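Local coordinates for DNA topoisomerase 2-associated protein PAT1 (Saccharomyces cerevisiae, PDB 5LMG) that activates mRNA decapping and represses translation in yeast, its C-terminal domain directly binding the decapping enzyme Dcp2 and the exonuclease Xrn1, at residues L132-Y143 with N192-G203. The protein carries 2 engineered substitutions. Residues are numbered along the deposited sequence; the frame is centred on the assembly and turned at random.
Sequences LSHLQIIILSSY and NNVSFLTTSKIG
Phe196 and Tyr143 supply the rings that meet the opposite segment. At the Phe196 ring, Ser133 OG lies at the edge near the ring plane, whereas Ile138 CG2 (3.7 Å from Phe196 CE2) and Ser142 OG (3.4 Å from Phe196 CE1) approach obliquely. The Tyr143 ring crosses the Thr199 side chain at about a right angle, with Tyr143 CE2 3.6 Å from Thr199 CB; a water bridging Ser141 O and Thr199 O sits in plane at the ring edge, while Tyr143 OH is hydrogen-bonded to Leu252 O.

Two separate hydroxyl relays cross the contact. Ser142 OG donates to Thr199 OG1 (2.7 Å), which passes a bond to Phe196 O in the carbonyl plane. Ser200 OG, the N-cap of helix 201-216, accepts from Gly203 N at 170° and donates to Ser141 OG (2.7 Å). Ser141 OG, between its backbone N and carbonyl carbon (chi1 60°), reaches back one turn to donate to Ile137 O. Asn192 OD1 receives Ser133 OG on a lone pair (2.7 Å) and, weakly, Ser133 N.

Ile138 sits as a knob among Phe196, Leu197, Ile202 and Gly203, its CD1 3.4 Å from Gly203 N.

The relays run oppositely, each starting on one segment and ending on a backbone carbonyl of the other; all four buried hydroxyls find acceptors, fastening helix 136-141 to the turn between helices 194-197 and 201-216 of this helical domain.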
# COMPACT_ATOMS: atom_id res chain seq x y z
N LEU A 132 9.37 -5.81 -8.47
CA LEU A 132 8.03 -5.29 -8.15
C LEU A 132 7.21 -4.86 -9.38
O LEU A 132 6.01 -5.08 -9.40
CB LEU A 132 8.11 -4.17 -7.10
CG LEU A 132 6.86 -3.95 -6.24
CD1 LEU A 132 6.35 -5.27 -5.62
CD2 LEU A 132 7.12 -2.93 -5.14
N SER A 133 7.86 -4.30 -10.42
CA SER A 133 7.18 -3.88 -11.64
C SER A 133 6.74 -5.07 -12.52
O SER A 133 5.84 -4.91 -13.34
CB SER A 133 8.03 -2.88 -12.43
OG SER A 133 8.20 -1.69 -11.67
N HIS A 134 7.36 -6.25 -12.31
CA HIS A 134 7.06 -7.50 -13.02
C HIS A 134 6.00 -8.33 -12.27
O HIS A 134 5.59 -9.40 -12.75
CB HIS A 134 8.34 -8.33 -13.22
CG HIS A 134 9.40 -7.69 -14.06
ND1 HIS A 134 9.26 -6.40 -14.56
CD2 HIS A 134 10.60 -8.18 -14.46
CE1 HIS A 134 10.37 -6.15 -15.24
NE2 HIS A 134 11.21 -7.19 -15.21
N LEU A 135 5.58 -7.86 -11.09
CA LEU A 135 4.60 -8.55 -10.26
C LEU A 135 3.22 -8.26 -10.85
O LEU A 135 2.85 -7.09 -11.02
CB LEU A 135 4.73 -8.10 -8.79
CG LEU A 135 4.16 -8.99 -7.69
CD1 LEU A 135 4.72 -10.40 -7.73
CD2 LEU A 135 4.42 -8.38 -6.34
N GLN A 136 2.52 -9.32 -11.28
CA GLN A 136 1.20 -9.23 -11.91
C GLN A 136 0.18 -8.44 -11.11
O GLN A 136 -0.57 -7.66 -11.69
CB GLN A 136 0.66 -10.62 -12.28
CG GLN A 136 -0.19 -10.65 -13.55
CD GLN A 136 0.48 -10.05 -14.78
OE1 GLN A 136 -0.07 -9.16 -15.43
NE2 GLN A 136 1.68 -10.52 -15.12
N ILE A 137 0.22 -8.57 -9.76
CA ILE A 137 -0.68 -7.86 -8.85
C ILE A 137 -0.50 -6.33 -8.90
O ILE A 137 -1.47 -5.60 -8.68
CB ILE A 137 -0.62 -8.41 -7.39
CG1 ILE A 137 -2.01 -8.33 -6.72
CG2 ILE A 137 0.49 -7.78 -6.54
CD1 ILE A 137 -3.02 -9.32 -7.31
N ILE A 138 0.72 -5.86 -9.24
CA ILE A 138 1.02 -4.43 -9.40
C ILE A 138 0.36 -3.95 -10.68
O ILE A 138 -0.31 -2.92 -10.67
CB ILE A 138 2.56 -4.19 -9.37
CG1 ILE A 138 3.15 -4.51 -7.96
CG2 ILE A 138 2.95 -2.79 -9.88
CD1 ILE A 138 2.79 -3.54 -6.76
N ILE A 139 0.53 -4.71 -11.78
CA ILE A 139 -0.06 -4.39 -13.09
C ILE A 139 -1.61 -4.36 -12.98
O ILE A 139 -2.22 -3.42 -13.47
CB ILE A 139 0.51 -5.32 -14.21
CG1 ILE A 139 2.03 -5.05 -14.40
CG2 ILE A 139 -0.24 -5.14 -15.55
CD1 ILE A 139 2.86 -6.25 -14.78
N LEU A 140 -2.21 -5.31 -12.23
CA LEU A 140 -3.65 -5.39 -12.01
C LEU A 140 -4.21 -4.27 -11.15
O LEU A 140 -5.36 -3.88 -11.35
CB LEU A 140 -4.06 -6.76 -11.41
CG LEU A 140 -3.96 -7.96 -12.35
CD1 LEU A 140 -4.33 -9.25 -11.62
CD2 LEU A 140 -4.80 -7.77 -13.63
N SER A 141 -3.46 -3.83 -10.14
CA SER A 141 -3.89 -2.79 -9.21
C SER A 141 -3.51 -1.36 -9.65
O SER A 141 -3.84 -0.40 -8.94
CB SER A 141 -3.39 -3.08 -7.79
OG SER A 141 -1.97 -3.13 -7.77
N SER A 142 -2.82 -1.20 -10.79
CA SER A 142 -2.47 0.13 -11.30
C SER A 142 -3.61 0.61 -12.23
O SER A 142 -3.96 -0.09 -13.18
CB SER A 142 -1.16 0.11 -12.09
OG SER A 142 -0.94 1.34 -12.76
N TYR A 143 -4.13 1.82 -11.98
CA TYR A 143 -5.15 2.43 -12.83
C TYR A 143 -4.60 2.73 -14.24
O TYR A 143 -5.38 2.88 -15.17
CB TYR A 143 -5.71 3.70 -12.18
CG TYR A 143 -4.75 4.87 -12.08
CD1 TYR A 143 -4.55 5.72 -13.17
CD2 TYR A 143 -4.15 5.20 -10.87
CE1 TYR A 143 -3.74 6.85 -13.06
CE2 TYR A 143 -3.36 6.34 -10.75
CZ TYR A 143 -3.15 7.16 -11.85
OH TYR A 143 -2.32 8.25 -11.78
N ASN A 192 12.92 0.03 -10.20
CA ASN A 192 11.56 0.36 -10.61
C ASN A 192 11.36 1.82 -10.90
O ASN A 192 12.03 2.67 -10.28
CB ASN A 192 10.58 -0.03 -9.49
CG ASN A 192 10.60 -1.48 -9.09
OD1 ASN A 192 10.02 -2.33 -9.76
ND2 ASN A 192 11.28 -1.78 -8.00
N ASN A 193 10.37 2.13 -11.76
CA ASN A 193 9.89 3.47 -11.99
C ASN A 193 8.96 3.64 -10.76
O ASN A 193 7.89 3.01 -10.71
CB ASN A 193 9.07 3.56 -13.29
CG ASN A 193 8.51 4.93 -13.60
OD1 ASN A 193 7.84 5.58 -12.78
ND2 ASN A 193 8.75 5.39 -14.81
N VAL A 194 9.43 4.41 -9.76
CA VAL A 194 8.73 4.64 -8.48
C VAL A 194 7.35 5.28 -8.70
O VAL A 194 6.38 4.83 -8.09
CB VAL A 194 9.61 5.41 -7.44
CG1 VAL A 194 8.93 5.49 -6.08
CG2 VAL A 194 10.99 4.77 -7.30
N SER A 195 7.25 6.28 -9.61
CA SER A 195 5.97 6.93 -9.92
C SER A 195 4.93 5.91 -10.44
O SER A 195 3.76 6.01 -10.05
CB SER A 195 6.17 8.07 -10.91
OG SER A 195 4.91 8.66 -11.20
N PHE A 196 5.34 4.93 -11.29
CA PHE A 196 4.43 3.88 -11.74
C PHE A 196 3.93 3.07 -10.53
O PHE A 196 2.73 2.82 -10.45
CB PHE A 196 5.06 2.95 -12.81
CG PHE A 196 4.20 1.72 -13.09
CD1 PHE A 196 2.99 1.84 -13.78
CD2 PHE A 196 4.57 0.47 -12.61
CE1 PHE A 196 2.18 0.72 -13.99
CE2 PHE A 196 3.76 -0.66 -12.84
CZ PHE A 196 2.56 -0.53 -13.53
N LEU A 197 4.82 2.71 -9.58
CA LEU A 197 4.46 1.94 -8.37
C LEU A 197 3.39 2.63 -7.51
O LEU A 197 2.53 1.96 -6.94
CB LEU A 197 5.69 1.60 -7.50
CG LEU A 197 6.76 0.67 -8.08
CD1 LEU A 197 7.82 0.35 -7.03
CD2 LEU A 197 6.16 -0.65 -8.64
N THR A 198 3.42 3.98 -7.48
CA THR A 198 2.46 4.80 -6.74
C THR A 198 1.06 4.88 -7.40
O THR A 198 0.13 5.36 -6.75
CB THR A 198 3.02 6.19 -6.44
OG1 THR A 198 3.07 6.95 -7.63
CG2 THR A 198 4.37 6.14 -5.70
N THR A 199 0.91 4.42 -8.66
CA THR A 199 -0.40 4.37 -9.36
C THR A 199 -1.14 3.07 -8.96
O THR A 199 -2.31 2.87 -9.32
CB THR A 199 -0.27 4.52 -10.89
OG1 THR A 199 0.30 3.34 -11.45
CG2 THR A 199 0.49 5.78 -11.33
N SER A 200 -0.45 2.20 -8.21
CA SER A 200 -0.97 0.92 -7.73
C SER A 200 -1.22 0.97 -6.22
O SER A 200 -0.36 1.43 -5.47
CB SER A 200 0.01 -0.20 -8.09
OG SER A 200 -0.03 -1.31 -7.20
N LYS A 201 -2.39 0.46 -5.79
CA LYS A 201 -2.76 0.38 -4.37
C LYS A 201 -1.72 -0.45 -3.57
O LYS A 201 -1.29 -0.01 -2.51
CB LYS A 201 -4.18 -0.15 -4.19
CG LYS A 201 -4.70 -0.08 -2.76
CD LYS A 201 -6.09 -0.67 -2.64
CE LYS A 201 -6.81 -0.17 -1.41
NZ LYS A 201 -8.21 -0.65 -1.36
N ILE A 202 -1.29 -1.61 -4.12
CA ILE A 202 -0.28 -2.51 -3.52
C ILE A 202 1.08 -1.82 -3.47
O ILE A 202 1.74 -1.85 -2.43
CB ILE A 202 -0.21 -3.90 -4.25
CG1 ILE A 202 -1.60 -4.61 -4.34
CG2 ILE A 202 0.87 -4.83 -3.63
CD1 ILE A 202 -2.35 -4.90 -2.98
N GLY A 203 1.48 -1.21 -4.59
CA GLY A 203 2.74 -0.47 -4.71
C GLY A 203 2.84 0.63 -3.68
O GLY A 203 3.82 0.67 -2.92
O HOH W 1 8.92 0.21 -13.44
O HOH W 2 -4.91 2.39 -8.52